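Local atomic coordinates of avirulence protein AVRPPH3 (Pseudomonas syringae pv. phaseolicola, PDB entry 1UKF), a protein that acts as an autocleaving papain-like cysteine protease, delivered by a bacterial pathogen into plant cells, where its 28 kDa product interacts with the host protein PBS1. Residues 13-18 with 46-51; 25-30 with 85-90; 92-97 with 110-115; 124-129 with 169-174. All coordinates share one frame; numbering follows the deposited sequence.

Contact 1: residues 13-18 with 46-51; sequences NHNNIC and EGQSRG
Q48 stretches from the first turn of helix 46-67 to N15 and I17 of the loop 13-18, and its amide carries the polar half of the contact. CG stands anti to the backbone N (chi1 177°) and the chain bends at chi2, which brings the amide up to the loop. Q48 OE1 takes a hydrogen bond from N15 ND2 at 2.9 Å, with an N-H...O angle of 160°. The oxygen lies in the amide plane of N15, but the donor is tilted from the Q48 carbonyl plane, the two amides being turned 60° against each other. A water bridges the same pair, donating to Q48 OE1 (2.7 Å) and accepting from the backbone N of N15 (2.8 Å). With NE2 bonded to the carbonyls of V12 and L41, both ends of this buried amide are held and its rotation is fixed. In this papain-like fold the loop leads straight into helix 18-27, whose first residue is the active-site C18; I17 occupies the N-cap position. A type I turn from N13 to N16 shapes the approach, and I17 N bonds to N13 OD1 at 3.0 Å. The I17 side chain lies across that of Q48, with CD1 3.6 Å from Q48 OE1. On the helix side, I17 CD1 comes 4.2 Å from G51 C, while S52 and H55, further along helix 46-67, also touch the I17 side chain.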
loop_
_atom_site.group_PDB
_atom_site.type_symbol
_atom_site.label_atom_id
_atom_site.label_comp_id
_atom_site.label_asym_id
_atom_site.label_seq_id
_atom_site.Cartn_x
_atom_site.Cartn_y
_atom_site.Cartn_z
ATOM N N ASN A 13 -3.648 9.213 -7.749
ATOM C CA ASN A 13 -4.362 9.490 -6.504
ATOM C C ASN A 13 -4.855 10.922 -6.303
ATOM O O ASN A 13 -5.044 11.363 -5.169
ATOM C CB ASN A 13 -3.467 9.075 -5.325
ATOM C CG ASN A 13 -4.232 8.950 -4.019
ATOM O OD1 ASN A 13 -5.355 8.446 -3.987
ATOM N ND2 ASN A 13 -3.611 9.386 -2.926
ATOM N N HIS A 14 -5.092 11.652 -7.388
ATOM C CA HIS A 14 -5.570 13.023 -7.251
ATOM C C HIS A 14 -6.885 13.096 -6.468
ATOM O O HIS A 14 -7.158 14.097 -5.801
ATOM C CB HIS A 14 -5.765 13.665 -8.630
ATOM C CG HIS A 14 -6.202 15.097 -8.572
ATOM N ND1 HIS A 14 -5.366 16.115 -8.166
ATOM C CD2 HIS A 14 -7.395 15.677 -8.846
ATOM C CE1 HIS A 14 -6.025 17.261 -8.192
ATOM N NE2 HIS A 14 -7.258 17.022 -8.601
ATOM N N ASN A 15 -7.691 12.039 -6.549
ATOM C CA ASN A 15 -8.978 12.008 -5.863
ATOM C C ASN A 15 -8.944 11.446 -4.444
ATOM O O ASN A 15 -9.993 11.204 -3.843
ATOM C CB ASN A 15 -9.997 11.234 -6.707
ATOM C CG ASN A 15 -10.274 11.902 -8.042
ATOM O OD1 ASN A 15 -10.654 13.072 -8.095
ATOM N ND2 ASN A 15 -10.091 11.159 -9.128
ATOM N N ASN A 16 -7.744 11.226 -3.913
ATOM C CA ASN A 16 -7.583 10.727 -2.547
ATOM C C ASN A 16 -8.391 9.475 -2.226
ATOM O O ASN A 16 -9.201 9.461 -1.297
ATOM C CB ASN A 16 -7.948 11.830 -1.551
ATOM C CG ASN A 16 -7.019 13.019 -1.639
ATOM O OD1 ASN A 16 -5.818 12.899 -1.402
ATOM N ND2 ASN A 16 -7.569 14.178 -1.984
ATOM N N ILE A 17 -8.155 8.420 -2.995
ATOM C CA ILE A 17 -8.841 7.151 -2.800
ATOM C C ILE A 17 -7.771 6.062 -2.755
ATOM O O ILE A 17 -7.919 4.994 -3.342
ATOM C CB ILE A 17 -9.838 6.883 -3.960
ATOM C CG1 ILE A 17 -9.161 7.132 -5.314
ATOM C CG2 ILE A 17 -11.056 7.791 -3.813
ATOM C CD1 ILE A 17 -9.967 6.640 -6.504
ATOM N N CYS A 18 -6.702 6.340 -2.016
ATOM C CA CYS A 18 -5.567 5.424 -1.923
ATOM C C CYS A 18 -5.832 3.990 -1.479
ATOM O O CYS A 18 -5.321 3.059 -2.106
ATOM C CB CYS A 18 -4.448 6.038 -1.066
ATOM S SG CYS A 18 -4.919 6.770 0.519
ATOM N N GLU A 46 -11.007 2.153 -16.104
ATOM C CA GLU A 46 -11.995 1.454 -15.291
ATOM C C GLU A 46 -11.515 1.282 -13.853
ATOM O O GLU A 46 -12.318 1.308 -12.917
ATOM C CB GLU A 46 -12.288 0.080 -15.905
ATOM C CG GLU A 46 -13.171 -0.823 -15.055
ATOM C CD GLU A 46 -14.595 -0.321 -14.943
ATOM O OE1 GLU A 46 -15.372 -0.909 -14.160
ATOM O OE2 GLU A 46 -14.942 0.655 -15.640
ATOM N N GLY A 47 -10.205 1.110 -13.689
ATOM C CA GLY A 47 -9.628 0.930 -12.367
ATOM C C GLY A 47 -9.816 2.119 -11.445
ATOM O O GLY A 47 -9.885 1.948 -10.227
ATOM N N GLN A 48 -9.885 3.322 -12.006
ATOM C CA GLN A 48 -10.082 4.514 -11.191
ATOM C C GLN A 48 -11.477 4.437 -10.569
ATOM O O GLN A 48 -11.648 4.702 -9.379
ATOM C CB GLN A 48 -9.933 5.782 -12.046
ATOM C CG GLN A 48 -10.195 7.094 -11.310
ATOM C CD GLN A 48 -9.082 7.543 -10.363
ATOM O OE1 GLN A 48 -9.300 8.425 -9.532
ATOM N NE2 GLN A 48 -7.894 6.966 -10.497
ATOM N N SER A 49 -12.475 4.055 -11.365
ATOM C CA SER A 49 -13.837 3.932 -10.851
ATOM C C SER A 49 -13.965 2.762 -9.883
ATOM O O SER A 49 -14.617 2.882 -8.846
ATOM C CB SER A 49 -14.842 3.759 -11.992
ATOM O OG SER A 49 -15.165 5.004 -12.582
ATOM N N ARG A 50 -13.352 1.630 -10.218
ATOM C CA ARG A 50 -13.418 0.465 -9.343
ATOM C C ARG A 50 -12.703 0.798 -8.034
ATOM O O ARG A 50 -13.177 0.452 -6.949
ATOM C CB ARG A 50 -12.759 -0.750 -10.004
ATOM C CG ARG A 50 -13.116 -2.073 -9.347
ATOM C CD ARG A 50 -14.571 -2.439 -9.607
ATOM N NE ARG A 50 -15.003 -3.593 -8.822
ATOM C CZ ARG A 50 -15.197 -3.576 -7.508
ATOM N NH1 ARG A 50 -14.998 -2.460 -6.818
ATOM N NH2 ARG A 50 -15.588 -4.677 -6.880
ATOM N N GLY A 51 -11.562 1.473 -8.143
ATOM C CA GLY A 51 -10.811 1.853 -6.962
ATOM C C GLY A 51 -11.630 2.787 -6.094
ATOM O O GLY A 51 -11.602 2.694 -4.868
HETATM O O HOH W 1 -7.575 9.455 -7.680
#

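Contact 2: residues 25-30 with 85-90; sequences WLVMSS and AGFSLR
L26 and V27, in the last turn of the helix that C18 opens in this papain-like fold, pack against A85 and F87, where the chain passes from helix 73-84 into the edge strand 88-97. That passage is a Schellman motif: G86 has positive phi (96°), with two bonds back into the last helical turn. No hydrogen bond links the segments 25-30 and 85-90, so the contact is entirely apolar. Its aliphatic part is a methyl-to-methyl meeting of V27 CG2 with A85 CB at 3.8 Å. The same V27 branch, which stands anti to its own carbonyl carbon, also serves the aromatic part, lying 4.0 Å from F87 CE1. The F87 ring reaches the helix through its far end, CE1 and CZ. I82 of helix 73-84 and V186 of strand 178-187 also touch this ring, while L26 goes on to meet A135 of strand 130-139. L26 offers its CB rather than its branched end, 4.0 Å from F87 CZ, and the same CZ is 4.0 Å from the backbone C of L26.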
loop_
_atom_site.group_PDB
_atom_site.type_symbol
_atom_site.label_atom_id
_atom_site.label_comp_id
_atom_site.label_asym_id
_atom_site.label_seq_id
_atom_site.Cartn_x
_atom_site.Cartn_y
_atom_site.Cartn_z
ATOM N N TRP A 25 -5.352 -2.562 -7.136
ATOM C CA TRP A 25 -4.067 -2.992 -7.682
ATOM C C TRP A 25 -3.758 -4.407 -7.192
ATOM O O TRP A 25 -3.287 -5.244 -7.961
ATOM C CB TRP A 25 -2.944 -2.043 -7.251
ATOM C CG TRP A 25 -1.598 -2.433 -7.802
ATOM C CD1 TRP A 25 -1.079 -2.100 -9.023
ATOM C CD2 TRP A 25 -0.614 -3.246 -7.156
ATOM N NE1 TRP A 25 0.168 -2.656 -9.175
ATOM C CE2 TRP A 25 0.481 -3.365 -8.044
ATOM C CE3 TRP A 25 -0.547 -3.888 -5.912
ATOM C CZ2 TRP A 25 1.630 -4.097 -7.725
ATOM C CZ3 TRP A 25 0.594 -4.614 -5.594
ATOM C CH2 TRP A 25 1.668 -4.711 -6.497
ATOM N N LEU A 26 -4.017 -4.682 -5.914
ATOM C CA LEU A 26 -3.757 -6.010 -5.372
ATOM C C LEU A 26 -4.542 -7.071 -6.132
ATOM O O LEU A 26 -4.015 -8.144 -6.432
ATOM C CB LEU A 26 -4.125 -6.074 -3.885
ATOM C CG LEU A 26 -3.120 -5.480 -2.893
ATOM C CD1 LEU A 26 -3.702 -5.504 -1.484
ATOM C CD2 LEU A 26 -1.820 -6.277 -2.940
ATOM N N VAL A 27 -5.796 -6.765 -6.451
ATOM C CA VAL A 27 -6.643 -7.706 -7.174
ATOM C C VAL A 27 -6.087 -8.058 -8.550
ATOM O O VAL A 27 -6.122 -9.220 -8.954
ATOM C CB VAL A 27 -8.078 -7.155 -7.333
ATOM C CG1 VAL A 27 -8.897 -8.069 -8.243
ATOM C CG2 VAL A 27 -8.740 -7.049 -5.966
ATOM N N MET A 28 -5.562 -7.072 -9.271
ATOM C CA MET A 28 -5.025 -7.362 -10.596
ATOM C C MET A 28 -3.530 -7.092 -10.754
ATOM O O MET A 28 -3.058 -6.761 -11.841
ATOM C CB MET A 28 -5.828 -6.606 -11.664
ATOM C CG MET A 28 -6.284 -5.208 -11.274
ATOM S SD MET A 28 -4.935 -4.049 -11.027
ATOM C CE MET A 28 -4.484 -3.702 -12.730
ATOM N N SER A 29 -2.781 -7.286 -9.673
ATOM C CA SER A 29 -1.340 -7.055 -9.678
ATOM C C SER A 29 -0.565 -7.982 -10.611
ATOM O O SER A 29 0.555 -7.668 -11.006
ATOM C CB SER A 29 -0.785 -7.182 -8.255
ATOM O OG SER A 29 -1.112 -8.439 -7.689
ATOM N N SER A 30 -1.161 -9.114 -10.972
ATOM C CA SER A 30 -0.489 -10.068 -11.849
ATOM C C SER A 30 -0.946 -9.982 -13.301
ATOM O O SER A 30 -0.463 -10.734 -14.149
ATOM C CB SER A 30 -0.719 -11.493 -11.346
ATOM O OG SER A 30 -2.082 -11.858 -11.481
ATOM N N ALA A 85 -12.657 -7.412 -1.322
ATOM C CA ALA A 85 -11.957 -7.786 -2.546
ATOM C C ALA A 85 -11.694 -9.286 -2.648
ATOM O O ALA A 85 -11.076 -9.749 -3.609
ATOM C CB ALA A 85 -10.642 -7.020 -2.642
ATOM N N GLY A 86 -12.153 -10.043 -1.658
ATOM C CA GLY A 86 -11.959 -11.484 -1.689
ATOM C C GLY A 86 -10.758 -12.003 -0.922
ATOM O O GLY A 86 -10.449 -13.195 -0.981
ATOM N N PHE A 87 -10.073 -11.117 -0.207
ATOM C CA PHE A 87 -8.908 -11.512 0.577
ATOM C C PHE A 87 -9.298 -11.727 2.027
ATOM O O PHE A 87 -10.393 -11.366 2.455
ATOM C CB PHE A 87 -7.820 -10.429 0.574
ATOM C CG PHE A 87 -7.291 -10.079 -0.784
ATOM C CD1 PHE A 87 -7.673 -8.894 -1.401
ATOM C CD2 PHE A 87 -6.380 -10.910 -1.430
ATOM C CE1 PHE A 87 -7.154 -8.533 -2.642
ATOM C CE2 PHE A 87 -5.854 -10.557 -2.675
ATOM C CZ PHE A 87 -6.242 -9.366 -3.280
ATOM N N SER A 88 -8.373 -12.305 2.782
ATOM C CA SER A 88 -8.565 -12.528 4.205
ATOM C C SER A 88 -7.253 -12.163 4.891
ATOM O O SER A 88 -6.182 -12.317 4.305
ATOM C CB SER A 88 -8.914 -13.993 4.481
ATOM O OG SER A 88 -7.908 -14.861 3.995
ATOM N N LEU A 89 -7.337 -11.651 6.115
ATOM C CA LEU A 89 -6.136 -11.296 6.867
ATOM C C LEU A 89 -5.444 -12.571 7.321
ATOM O O LEU A 89 -6.078 -13.453 7.898
ATOM C CB LEU A 89 -6.487 -10.463 8.103
ATOM C CG LEU A 89 -6.589 -8.946 7.971
ATOM C CD1 LEU A 89 -6.949 -8.354 9.323
ATOM C CD2 LEU A 89 -5.265 -8.376 7.484
ATOM N N ARG A 90 -4.144 -12.664 7.066
ATOM C CA ARG A 90 -3.370 -13.838 7.455
ATOM C C ARG A 90 -2.768 -13.672 8.844
ATOM O O ARG A 90 -2.470 -14.652 9.528
ATOM C CB ARG A 90 -2.247 -14.090 6.445
ATOM C CG ARG A 90 -2.709 -14.566 5.075
ATOM C CD ARG A 90 -3.345 -15.948 5.142
ATOM N NE ARG A 90 -4.650 -15.926 5.794
ATOM C CZ ARG A 90 -5.407 -17.000 5.989
ATOM N NH1 ARG A 90 -4.990 -18.191 5.582
ATOM N NH2 ARG A 90 -6.584 -16.883 6.588
#

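Contact 3: residues 92-97 with 110-115; sequences EPKTVH and AHDVAQ
K94 on the edge strand and D112 near the end of helix 102-113 have the closest pair of CA atoms between the segments 92-97 and 110-115, yet these are 9.2 Å apart, so side chains must span the separation. K94 does so fully extended, every torsion from chi1 outward being close to 180°, and meets D112 coming from the opposite direction. The result is a salt bridge: K94 NZ bonds D112 OD2 at 2.9 Å from its syn side, 21° out of the carboxylate plane, and makes a weak second bond to D112 OD1 at 3.1 Å. The methylenes follow the same oxygen, with K94 CE 3.4 Å from D112 OD2. V96, two residues on along the strand, adds a marginal touch, its CG2 lying 4.2 Å from D112 OD2. A second carboxylate, that of E183, comes close to D112 OD2, and the ammonium group of K94 would probably offset some of this like-charge crowding. The helix ends just beyond, with A114 N still bonded to A110 O at 2.7 Å. On the same helix, A110 packs on helix 160-173 and V113 on strand 119-126, while V96 reaches L105 and T108 of helix 102-113. The strand itself is the outermost of the antiparallel sheet of this papain-like fold, pairing with strand 178-187 through K94 with E183 and V96 with V181.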
loop_
_atom_site.group_PDB
_atom_site.type_symbol
_atom_site.label_atom_id
_atom_site.label_comp_id
_atom_site.label_asym_id
_atom_site.label_seq_id
_atom_site.Cartn_x
_atom_site.Cartn_y
_atom_site.Cartn_z
ATOM N N GLU A 92 -2.342 -10.653 12.424
ATOM C CA GLU A 92 -2.806 -9.458 13.106
ATOM C C GLU A 92 -2.032 -8.320 12.452
ATOM O O GLU A 92 -0.850 -8.473 12.146
ATOM C CB GLU A 92 -2.447 -9.543 14.593
ATOM C CG GLU A 92 -2.747 -8.293 15.401
ATOM C CD GLU A 92 -4.218 -7.940 15.397
ATOM O OE1 GLU A 92 -5.048 -8.860 15.537
ATOM O OE2 GLU A 92 -4.544 -6.742 15.261
ATOM N N PRO A 93 -2.689 -7.178 12.197
ATOM C CA PRO A 93 -1.950 -6.076 11.573
ATOM C C PRO A 93 -0.708 -5.742 12.394
ATOM O O PRO A 93 -0.778 -5.626 13.620
ATOM C CB PRO A 93 -2.968 -4.943 11.568
ATOM C CG PRO A 93 -4.264 -5.672 11.377
ATOM C CD PRO A 93 -4.119 -6.849 12.323
ATOM N N LYS A 94 0.425 -5.596 11.719
ATOM C CA LYS A 94 1.677 -5.288 12.396
ATOM C C LYS A 94 2.052 -3.822 12.236
ATOM O O LYS A 94 1.894 -3.245 11.163
ATOM C CB LYS A 94 2.801 -6.164 11.845
ATOM C CG LYS A 94 4.144 -5.918 12.503
ATOM C CD LYS A 94 5.210 -6.835 11.933
ATOM C CE LYS A 94 6.561 -6.554 12.564
ATOM N NZ LYS A 94 7.614 -7.444 12.012
ATOM N N THR A 95 2.549 -3.222 13.312
ATOM C CA THR A 95 2.952 -1.825 13.287
ATOM C C THR A 95 4.460 -1.707 13.466
ATOM O O THR A 95 5.005 -2.122 14.488
ATOM C CB THR A 95 2.266 -1.018 14.409
ATOM O OG1 THR A 95 0.844 -1.108 14.266
ATOM C CG2 THR A 95 2.684 0.441 14.348
ATOM N N VAL A 96 5.131 -1.149 12.466
ATOM C CA VAL A 96 6.573 -0.961 12.536
ATOM C C VAL A 96 6.818 0.530 12.720
ATOM O O VAL A 96 6.444 1.338 11.867
ATOM C CB VAL A 96 7.275 -1.442 11.244
ATOM C CG1 VAL A 96 8.785 -1.305 11.391
ATOM C CG2 VAL A 96 6.905 -2.889 10.956
ATOM N N HIS A 97 7.430 0.894 13.843
ATOM C CA HIS A 97 7.704 2.296 14.137
ATOM C C HIS A 97 8.992 2.782 13.488
ATOM O O HIS A 97 9.916 2.007 13.257
ATOM C CB HIS A 97 7.765 2.521 15.651
ATOM C CG HIS A 97 6.495 2.173 16.362
ATOM N ND1 HIS A 97 6.168 0.881 16.716
ATOM C CD2 HIS A 97 5.452 2.943 16.751
ATOM C CE1 HIS A 97 4.980 0.871 17.293
ATOM N NE2 HIS A 97 4.524 2.110 17.327
ATOM N N ALA A 110 10.627 -4.813 4.865
ATOM C CA ALA A 110 10.999 -5.691 3.760
ATOM C C ALA A 110 11.001 -7.151 4.202
ATOM O O ALA A 110 10.568 -8.035 3.462
ATOM C CB ALA A 110 12.375 -5.307 3.226
ATOM N N HIS A 111 11.495 -7.406 5.408
ATOM C CA HIS A 111 11.533 -8.768 5.926
ATOM C C HIS A 111 10.120 -9.327 6.030
ATOM O O HIS A 111 9.899 -10.528 5.856
ATOM C CB HIS A 111 12.198 -8.798 7.304
ATOM C CG HIS A 111 12.190 -10.151 7.945
ATOM N ND1 HIS A 111 12.861 -11.232 7.414
ATOM C CD2 HIS A 111 11.582 -10.599 9.068
ATOM C CE1 HIS A 111 12.666 -12.288 8.185
ATOM N NE2 HIS A 111 11.894 -11.931 9.195
ATOM N N ASP A 112 9.161 -8.449 6.306
ATOM C CA ASP A 112 7.773 -8.873 6.438
ATOM C C ASP A 112 7.040 -9.013 5.106
ATOM O O ASP A 112 6.260 -9.947 4.922
ATOM C CB ASP A 112 6.979 -7.887 7.307
ATOM C CG ASP A 112 7.531 -7.754 8.713
ATOM O OD1 ASP A 112 7.962 -8.773 9.288
ATOM O OD2 ASP A 112 7.511 -6.624 9.249
ATOM N N VAL A 113 7.299 -8.096 4.178
ATOM C CA VAL A 113 6.585 -8.093 2.907
ATOM C C VAL A 113 7.275 -8.690 1.693
ATOM O O VAL A 113 6.604 -9.113 0.749
ATOM C CB VAL A 113 6.121 -6.652 2.553
ATOM C CG1 VAL A 113 5.382 -6.047 3.740
ATOM C CG2 VAL A 113 7.311 -5.783 2.164
ATOM N N ALA A 114 8.602 -8.723 1.705
ATOM C CA ALA A 114 9.346 -9.271 0.580
ATOM C C ALA A 114 9.625 -10.762 0.745
ATOM O O ALA A 114 10.780 -11.190 0.773
ATOM C CB ALA A 114 10.651 -8.507 0.395
ATOM N N GLN A 115 8.559 -11.545 0.871
ATOM C CA GLN A 115 8.664 -12.997 0.994
ATOM C C GLN A 115 7.758 -13.536 -0.107
ATOM O O GLN A 115 6.628 -13.072 -0.276
ATOM C CB GLN A 115 8.174 -13.474 2.367
ATOM C CG GLN A 115 8.886 -12.825 3.552
ATOM C CD GLN A 115 10.331 -13.269 3.716
ATOM O OE1 GLN A 115 11.077 -12.696 4.514
ATOM N NE2 GLN A 115 10.731 -14.296 2.978
#

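Contact 4: residues 124-129 with 169-174; sequences LRFANV and DHYNSL
F126 and L124, alternate residues of strand 119-126, both lean on the ring of Y171 from helix 160-173. In each of the three, CG lies anti to the carbonyl carbon; for Y171 (chi1 -76°) this sends the ring out from the helix toward the strand. F126 makes the closer approach, its CZ lying over one face of the tyrosine ring, 3.4 Å from Y171 CD2. The two rings meet obliquely, their planes 37° apart and their centroids 5.1 Å apart. L124 comes at about a right angle to Y171 with its CD1 branch, 3.9 Å from Y171 CE1. On the face opposite F126, H170 CD2 sits over the ring centre, 3.8 Å above the plane, so the ring is clamped from both sides. Its hydroxyl is held as well, hydrogen-bonded to OD2 of the active-site D147 and to ND2 of N149, which makes Y171 a second-shell neighbour of the catalytic triad of this papain-like protease. L124 and F126 also touch the active-site H132 on the adjoining strand 130-139. On the other flank, strand 178-187 supplies V178 against both aromatic rings, so Y171 joins helix 160-173 to strands 119-126 and 178-187.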
loop_
_atom_site.group_PDB
_atom_site.type_symbol
_atom_site.label_atom_id
_atom_site.label_comp_id
_atom_site.label_asym_id
_atom_site.label_seq_id
_atom_site.Cartn_x
_atom_site.Cartn_y
_atom_site.Cartn_z
ATOM N N LEU A 124 0.735 4.133 5.657
ATOM C CA LEU A 124 1.798 5.010 6.128
ATOM C C LEU A 124 1.139 6.033 7.034
ATOM O O LEU A 124 0.214 6.730 6.617
ATOM C CB LEU A 124 2.482 5.721 4.957
ATOM C CG LEU A 124 3.068 4.842 3.852
ATOM C CD1 LEU A 124 3.745 5.718 2.809
ATOM C CD2 LEU A 124 4.065 3.864 4.446
ATOM N N ARG A 125 1.601 6.106 8.278
ATOM C CA ARG A 125 1.048 7.049 9.239
ATOM C C ARG A 125 1.943 8.274 9.344
ATOM O O ARG A 125 2.930 8.275 10.078
ATOM C CB ARG A 125 0.911 6.386 10.598
ATOM N N PHE A 126 1.594 9.311 8.593
ATOM C CA PHE A 126 2.358 10.549 8.597
ATOM C C PHE A 126 2.201 11.236 9.950
ATOM O O PHE A 126 1.083 11.436 10.427
ATOM C CB PHE A 126 1.863 11.457 7.470
ATOM C CG PHE A 126 2.077 10.886 6.093
ATOM C CD1 PHE A 126 1.195 11.182 5.059
ATOM C CD2 PHE A 126 3.164 10.058 5.827
ATOM C CE1 PHE A 126 1.390 10.662 3.781
ATOM C CE2 PHE A 126 3.370 9.533 4.554
ATOM C CZ PHE A 126 2.480 9.836 3.528
ATOM N N ALA A 127 3.332 11.578 10.563
ATOM C CA ALA A 127 3.359 12.234 11.867
ATOM C C ALA A 127 2.203 13.208 12.054
ATOM O O ALA A 127 1.709 13.390 13.169
ATOM C CB ALA A 127 4.688 12.961 12.052
ATOM N N ASN A 128 1.775 13.833 10.962
ATOM C CA ASN A 128 0.669 14.782 11.009
ATOM C C ASN A 128 -0.673 14.052 10.951
ATOM O O ASN A 128 -1.586 14.467 10.236
ATOM C CB ASN A 128 0.783 15.770 9.856
ATOM N N VAL A 129 -0.769 12.961 11.707
ATOM C CA VAL A 129 -1.970 12.129 11.798
ATOM C C VAL A 129 -2.627 11.731 10.475
ATOM O O VAL A 129 -3.663 11.063 10.474
ATOM C CB VAL A 129 -3.050 12.790 12.701
ATOM C CG1 VAL A 129 -2.450 13.147 14.047
ATOM C CG2 VAL A 129 -3.635 14.020 12.030
ATOM N N ASP A 169 12.031 7.806 2.612
ATOM C CA ASP A 169 12.807 9.034 2.471
ATOM C C ASP A 169 12.089 10.030 1.572
ATOM O O ASP A 169 12.169 11.241 1.785
ATOM C CB ASP A 169 14.197 8.742 1.903
ATOM C CG ASP A 169 15.058 7.933 2.850
ATOM O OD1 ASP A 169 14.855 8.031 4.079
ATOM O OD2 ASP A 169 15.949 7.210 2.362
ATOM N N HIS A 170 11.391 9.515 0.565
ATOM C CA HIS A 170 10.648 10.364 -0.359
ATOM C C HIS A 170 9.634 11.204 0.411
ATOM O O HIS A 170 9.572 12.425 0.254
ATOM C CB HIS A 170 9.911 9.507 -1.391
ATOM C CG HIS A 170 8.896 10.265 -2.190
ATOM N ND1 HIS A 170 9.241 11.121 -3.213
ATOM C CD2 HIS A 170 7.547 10.325 -2.088
ATOM C CE1 HIS A 170 8.148 11.674 -3.708
ATOM N NE2 HIS A 170 7.108 11.209 -3.042
ATOM N N TYR A 171 8.833 10.550 1.242
ATOM C CA TYR A 171 7.831 11.268 2.006
ATOM C C TYR A 171 8.438 12.174 3.066
ATOM O O TYR A 171 7.976 13.297 3.258
ATOM C CB TYR A 171 6.829 10.292 2.623
ATOM C CG TYR A 171 5.847 9.778 1.595
ATOM C CD1 TYR A 171 5.973 8.506 1.040
ATOM C CD2 TYR A 171 4.827 10.603 1.120
ATOM C CE1 TYR A 171 5.107 8.071 0.031
ATOM C CE2 TYR A 171 3.963 10.180 0.118
ATOM C CZ TYR A 171 4.108 8.917 -0.423
ATOM O OH TYR A 171 3.258 8.519 -1.433
ATOM N N ASN A 172 9.481 11.706 3.744
ATOM C CA ASN A 172 10.115 12.537 4.758
ATOM C C ASN A 172 10.697 13.799 4.128
ATOM O O ASN A 172 10.658 14.876 4.730
ATOM C CB ASN A 172 11.216 11.760 5.484
ATOM C CG ASN A 172 10.672 10.596 6.285
ATOM O OD1 ASN A 172 9.580 10.674 6.851
ATOM N ND2 ASN A 172 11.439 9.512 6.354
ATOM N N SER A 173 11.221 13.674 2.912
ATOM C CA SER A 173 11.808 14.816 2.216
ATOM C C SER A 173 10.745 15.856 1.866
ATOM O O SER A 173 11.063 17.020 1.608
ATOM C CB SER A 173 12.522 14.362 0.938
ATOM O OG SER A 173 11.603 14.014 -0.083
ATOM N N LEU A 174 9.486 15.431 1.853
ATOM C CA LEU A 174 8.371 16.320 1.540
ATOM C C LEU A 174 7.679 16.778 2.818
ATOM O O LEU A 174 6.597 17.364 2.777
ATOM C CB LEU A 174 7.366 15.606 0.634
ATOM C CG LEU A 174 7.861 15.243 -0.766
ATOM C CD1 LEU A 174 6.812 14.402 -1.474
ATOM C CD2 LEU A 174 8.155 16.513 -1.553
#

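Contacts 1 and 4 both border the catalytic triad: contact 1 contains C18, whereas the Y171 side chain of contact 4 lies about 3 Å from those of D147 and H132. Their centres are 21 Å apart and their nearest atoms about 7 Å, and N149 bridges part of that gap by bonding both N13 and Y171. Contact 2 holds the far end of the helix that C18 begins, about 16 Å from contact 1 between centres. Contacts 2 and 3 adjoin in sequence along strand 88-97, their centres 17 Å apart. Contact 3, away from the active site, lies about 25 Å from contact 1, across the centre of the chain; contact 4 reaches the same sheet 18 Å from it.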